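Local atomic coordinates of SusD superfamily protein (Bacteroides thetaiotaomicron VPI-5482, PDB entry 3HDX), a protein that probably binds polysaccharide at the outer membrane as a SusD-family protein, in support of carbohydrate uptake and metabolism. Residues A[102-113]-A[171-182]. Residues are numbered along the deposited sequence; the frame is centred on the assembly and turned at random.
Sequences YSEQNLKYDIAQ and PYQYGTQTNLYY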
loop_
_atom_site.group_PDB
_atom_site.type_symbol
_atom_site.label_atom_id
_atom_site.label_comp_id
_atom_site.label_asym_id
_atom_site.label_seq_id
_atom_site.Cartn_x
_atom_site.Cartn_y
_atom_site.Cartn_z
ATOM N N TYR A 102 25.755 14.753 14.871
ATOM C CA TYR A 102 25.006 14.417 13.655
ATOM C C TYR A 102 26.003 14.157 12.559
ATOM O O TYR A 102 26.569 15.072 11.991
ATOM C CB TYR A 102 24.057 15.549 13.270
ATOM C CG TYR A 102 23.069 15.228 12.165
ATOM C CD1 TYR A 102 22.175 14.153 12.306
ATOM C CD2 TYR A 102 23.026 15.951 10.996
ATOM C CE1 TYR A 102 21.217 13.871 11.328
ATOM C CE2 TYR A 102 22.042 15.666 9.990
ATOM C CZ TYR A 102 21.162 14.612 10.174
ATOM O OH TYR A 102 20.198 14.349 9.219
ATOM N N SER A 103 26.221 12.881 12.258
ATOM C CA SER A 103 27.291 12.503 11.328
ATOM C C SER A 103 26.874 12.606 9.882
ATOM O O SER A 103 25.668 12.671 9.590
ATOM C CB SER A 103 27.750 11.066 11.616
ATOM O OG SER A 103 26.751 10.130 11.215
ATOM N N GLU A 104 27.856 12.613 8.986
ATOM C CA GLU A 104 27.580 12.598 7.538
ATOM C C GLU A 104 26.747 11.363 7.198
ATOM O O GLU A 104 25.852 11.438 6.377
ATOM C CB GLU A 104 28.851 12.580 6.672
ATOM C CG GLU A 104 28.552 12.694 5.165
ATOM C CD GLU A 104 29.778 12.680 4.298
ATOM O OE1 GLU A 104 30.874 12.373 4.809
ATOM O OE2 GLU A 104 29.637 12.974 3.096
ATOM N N GLN A 105 27.066 10.215 7.828
ATOM C CA GLN A 105 26.300 8.993 7.569
ATOM C C GLN A 105 24.846 9.145 8.050
ATOM O O GLN A 105 23.924 8.703 7.351
ATOM C CB GLN A 105 26.988 7.757 8.180
ATOM C CG GLN A 105 26.336 6.426 7.791
ATOM C CD GLN A 105 26.331 6.238 6.320
ATOM O OE1 GLN A 105 25.274 6.272 5.691
ATOM N NE2 GLN A 105 27.525 6.142 5.728
ATOM N N ASN A 106 24.621 9.786 9.202
ATOM C CA ASN A 106 23.275 10.002 9.712
ATOM C C ASN A 106 22.511 10.879 8.714
ATOM O O ASN A 106 21.338 10.622 8.433
ATOM C CB ASN A 106 23.356 10.657 11.090
ATOM C CG ASN A 106 22.108 10.500 11.947
ATOM O OD1 ASN A 106 22.212 10.629 13.180
ATOM N ND2 ASN A 106 20.916 10.277 11.335
ATOM N N LEU A 107 23.165 11.900 8.182
ATOM C CA LEU A 107 22.534 12.740 7.170
ATOM C C LEU A 107 22.145 11.916 5.934
ATOM O O LEU A 107 21.003 12.057 5.413
ATOM C CB LEU A 107 23.443 13.904 6.743
ATOM C CG LEU A 107 22.933 14.815 5.611
ATOM C CD1 LEU A 107 21.674 15.640 6.011
ATOM C CD2 LEU A 107 24.019 15.707 5.057
ATOM N N LYS A 108 23.080 11.099 5.449
ATOM C CA LYS A 108 22.831 10.285 4.229
ATOM C C LYS A 108 21.629 9.358 4.452
ATOM O O LYS A 108 20.768 9.241 3.583
ATOM C CB LYS A 108 24.075 9.481 3.809
ATOM C CG LYS A 108 25.169 10.335 3.176
ATOM C CD LYS A 108 26.391 9.490 2.756
ATOM C CE LYS A 108 27.484 10.315 2.020
ATOM N N TYR A 109 21.554 8.739 5.631
ATOM C CA TYR A 109 20.415 7.874 5.946
ATOM C C TYR A 109 19.090 8.659 5.940
ATOM O O TYR A 109 18.080 8.207 5.394
ATOM C CB TYR A 109 20.560 7.196 7.310
ATOM C CG TYR A 109 21.552 6.034 7.435
ATOM C CD1 TYR A 109 22.035 5.338 6.327
ATOM C CD2 TYR A 109 21.891 5.559 8.695
ATOM C CE1 TYR A 109 22.884 4.267 6.458
ATOM C CE2 TYR A 109 22.739 4.448 8.851
ATOM C CZ TYR A 109 23.225 3.816 7.726
ATOM O OH TYR A 109 24.034 2.722 7.867
ATOM N N ASP A 110 19.098 9.816 6.593
ATOM C CA ASP A 110 17.881 10.597 6.758
ATOM C C ASP A 110 17.389 11.127 5.410
ATOM O O ASP A 110 16.181 11.060 5.111
ATOM C CB ASP A 110 18.080 11.799 7.707
ATOM C CG ASP A 110 18.409 11.420 9.146
ATOM O OD1 ASP A 110 18.469 10.216 9.498
ATOM O OD2 ASP A 110 18.581 12.385 9.934
ATOM N N ILE A 111 18.314 11.643 4.616
ATOM C CA ILE A 111 18.024 12.158 3.273
ATOM C C ILE A 111 17.429 11.038 2.405
ATOM O O ILE A 111 16.442 11.248 1.693
ATOM C CB ILE A 111 19.303 12.733 2.569
ATOM C CG1 ILE A 111 19.818 14.010 3.280
ATOM C CG2 ILE A 111 19.044 13.010 1.105
ATOM C CD1 ILE A 111 18.919 15.210 3.185
ATOM N N ALA A 112 18.040 9.856 2.458
ATOM C CA ALA A 112 17.562 8.735 1.644
ATOM C C ALA A 112 16.108 8.352 2.008
ATOM O O ALA A 112 15.297 8.068 1.121
ATOM C CB ALA A 112 18.521 7.553 1.743
ATOM N N GLN A 113 15.787 8.370 3.303
ATOM C CA GLN A 113 14.433 8.078 3.763
ATOM C C GLN A 113 13.439 9.090 3.253
ATOM O O GLN A 113 12.394 8.689 2.716
ATOM C CB GLN A 113 14.366 7.961 5.270
ATOM C CG GLN A 113 15.055 6.714 5.826
ATOM C CD GLN A 113 15.232 6.790 7.314
ATOM O OE1 GLN A 113 14.315 6.484 8.090
ATOM N NE2 GLN A 113 16.449 7.178 7.734
ATOM N N PRO A 171 20.064 1.653 4.181
ATOM C CA PRO A 171 20.548 0.363 4.634
ATOM C C PRO A 171 19.402 -0.662 4.718
ATOM O O PRO A 171 18.220 -0.324 4.562
ATOM C CB PRO A 171 21.098 0.693 6.027
ATOM C CG PRO A 171 20.075 1.681 6.549
ATOM C CD PRO A 171 19.689 2.517 5.319
ATOM N N TYR A 172 19.770 -1.923 4.887
ATOM C CA TYR A 172 18.804 -2.992 5.191
ATOM C C TYR A 172 18.272 -2.809 6.627
ATOM O O TYR A 172 17.065 -2.915 6.855
ATOM C CB TYR A 172 19.400 -4.367 5.003
ATOM C CG TYR A 172 19.715 -4.664 3.566
ATOM C CD1 TYR A 172 18.690 -4.810 2.638
ATOM C CD2 TYR A 172 21.020 -4.867 3.110
ATOM C CE1 TYR A 172 18.943 -5.104 1.326
ATOM C CE2 TYR A 172 21.268 -5.167 1.785
ATOM C CZ TYR A 172 20.216 -5.292 0.881
ATOM O OH TYR A 172 20.453 -5.598 -0.449
ATOM N N GLN A 173 19.198 -2.565 7.576
ATOM C CA GLN A 173 18.865 -2.318 8.987
ATOM C C GLN A 173 19.629 -1.099 9.470
ATOM O O GLN A 173 20.731 -0.810 8.962
ATOM C CB GLN A 173 19.151 -3.551 9.843
ATOM C CG GLN A 173 18.246 -4.703 9.465
ATOM C CD GLN A 173 18.235 -5.837 10.436
ATOM O OE1 GLN A 173 18.135 -5.639 11.631
ATOM N NE2 GLN A 173 18.271 -7.057 9.920
ATOM N N TYR A 174 19.063 -0.427 10.465
ATOM C CA TYR A 174 19.602 0.840 10.982
ATOM C C TYR A 174 20.313 0.683 12.314
ATOM O O TYR A 174 19.717 0.256 13.273
ATOM C CB TYR A 174 18.473 1.844 11.142
ATOM C CG TYR A 174 17.937 2.364 9.824
ATOM C CD1 TYR A 174 16.932 1.710 9.130
ATOM C CD2 TYR A 174 18.456 3.541 9.267
ATOM C CE1 TYR A 174 16.470 2.223 7.900
ATOM C CE2 TYR A 174 18.008 4.039 8.063
ATOM C CZ TYR A 174 16.991 3.371 7.390
ATOM O OH TYR A 174 16.565 3.908 6.200
ATOM N N GLY A 175 21.570 1.113 12.340
ATOM C CA GLY A 175 22.378 1.152 13.531
ATOM C C GLY A 175 22.979 -0.164 13.957
ATOM O O GLY A 175 22.605 -1.233 13.480
ATOM N N THR A 176 23.921 -0.064 14.895
ATOM C CA THR A 176 24.536 -1.219 15.538
ATOM C C THR A 176 24.521 -0.944 17.015
ATOM O O THR A 176 24.239 0.181 17.447
ATOM C CB THR A 176 25.998 -1.458 15.100
ATOM O OG1 THR A 176 26.812 -0.351 15.496
ATOM C CG2 THR A 176 26.074 -1.691 13.592
ATOM N N GLN A 177 24.880 -1.956 17.793
ATOM C CA GLN A 177 24.883 -1.783 19.237
ATOM C C GLN A 177 25.887 -0.695 19.719
ATOM O O GLN A 177 25.623 -0.015 20.721
ATOM C CB GLN A 177 25.161 -3.119 19.911
ATOM C CG GLN A 177 24.816 -3.091 21.363
ATOM C CD GLN A 177 24.981 -4.445 22.002
ATOM O OE1 GLN A 177 25.621 -5.350 21.441
ATOM N NE2 GLN A 177 24.415 -4.588 23.194
ATOM N N THR A 178 26.985 -0.538 18.989
ATOM C CA THR A 178 28.038 0.439 19.277
ATOM C C THR A 178 27.794 1.805 18.620
ATOM O O THR A 178 28.292 2.827 19.114
ATOM C CB THR A 178 29.463 -0.133 18.929
ATOM O OG1 THR A 178 29.528 -0.545 17.569
ATOM C CG2 THR A 178 29.742 -1.351 19.717
ATOM N N ASN A 179 26.965 1.840 17.564
ATOM C CA ASN A 179 26.690 3.021 16.781
ATOM C C ASN A 179 25.172 3.096 16.568
ATOM O O ASN A 179 24.681 2.718 15.498
ATOM C CB ASN A 179 27.469 2.871 15.465
ATOM C CG ASN A 179 27.402 4.085 14.595
ATOM O OD1 ASN A 179 26.930 5.134 15.010
ATOM N ND2 ASN A 179 27.869 3.944 13.361
ATOM N N LEU A 180 24.438 3.533 17.587
ATOM C CA LEU A 180 22.977 3.581 17.527
ATOM C C LEU A 180 22.478 4.562 16.480
ATOM O O LEU A 180 23.157 5.527 16.136
ATOM C CB LEU A 180 22.374 3.911 18.902
ATOM C CG LEU A 180 22.665 2.922 20.064
ATOM C CD1 LEU A 180 22.157 3.470 21.394
ATOM C CD2 LEU A 180 22.089 1.520 19.793
ATOM N N TYR A 181 21.298 4.267 15.930
ATOM C CA TYR A 181 20.633 5.173 14.985
ATOM C C TYR A 181 19.478 5.790 15.750
ATOM O O TYR A 181 18.530 5.110 16.108
ATOM C CB TYR A 181 20.173 4.447 13.727
ATOM C CG TYR A 181 19.470 5.369 12.770
ATOM C CD1 TYR A 181 20.177 6.312 12.009
ATOM C CD2 TYR A 181 18.067 5.345 12.651
ATOM C CE1 TYR A 181 19.493 7.189 11.118
ATOM C CE2 TYR A 181 17.388 6.222 11.796
ATOM C CZ TYR A 181 18.087 7.130 11.039
ATOM O OH TYR A 181 17.380 7.990 10.234
ATOM N N TYR A 182 19.585 7.094 16.046
ATOM C CA TYR A 182 18.597 7.773 16.845
ATOM C C TYR A 182 18.155 6.960 18.082
ATOM O O TYR A 182 16.950 6.809 18.368
ATOM C CB TYR A 182 17.422 8.195 15.970
ATOM C CG TYR A 182 17.720 9.344 15.024
ATOM C CD1 TYR A 182 18.283 10.548 15.477
ATOM C CD2 TYR A 182 17.345 9.280 13.679
ATOM C CE1 TYR A 182 18.501 11.614 14.608
ATOM C CE2 TYR A 182 17.550 10.356 12.801
ATOM C CZ TYR A 182 18.133 11.537 13.285
ATOM O OH TYR A 182 18.356 12.604 12.470
HETATM O O HOH W 1 21.772 8.662 14.995
HETATM O O HOH W 2 22.902 0.878 9.750
#
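An aromatic cluster of Tyr-109, Tyr-174 and Tyr-181 joins the first turns of helix 104-129 to the loop after helix 152-169 in this SusD-family protein. Both elements belong to its helical, TPR-related N-terminal region. Beside the cluster, Asp-110 takes bonds from three tyrosine hydroxyls. Tyr-181 OH donates to Asp-110 OD1 at 2.6 Å, nearly along the C-O axis, with ring and carboxylate planes steeply turned. Tyr-182 OH donates to Asp-110 OD2 at 2.6 Å, on the syn side, and also hydrogen-bonds Thr-14 OG1 of helix 11-30. Tyr-102 OH, from just before the helix, reaches the same OD2 from above the carboxylate plane. Asp-110 is buried, so these donors probably stabilise its negative charge. Cutting Asp-110 back to an alanine removes the carboxylate, and the hydroxyls of Tyr-102, Tyr-181 and Tyr-182 would probably lose their shared acceptor, weakening the tie between loop and helix.

Tyr-181 OH also accepts from Gln-113 NE2 at 2.8 Å. That amide nitrogen donates to Tyr-109 O as well, which fixes its rotation, while Gln-113 OE1 bonds Tyr-22 OH of helix 11-30. The CG of Tyr-109 lies anti to its carbonyl carbon (chi1 -75°), and the ring projects into the loop. The edge of Tyr-174 points at the face of Tyr-109, with planes at 77°. Tyr-109 in turn sets its edge toward the face of Tyr-181 in an offset edge-to-face pair. Pro-171 CG makes a CH-pi contact over one face of Tyr-109, 4.1 Å from the ring centroid. Tyr-174 OH hydrogen-bonds Phe-194 O. Two waters also bridge the segments. One links Tyr-109 OH to Gln-173 O and Gly-175 N. The other donates to Asn-106 OD1 at 2.7 Å and accepts from Tyr-182 N at 2.9 Å.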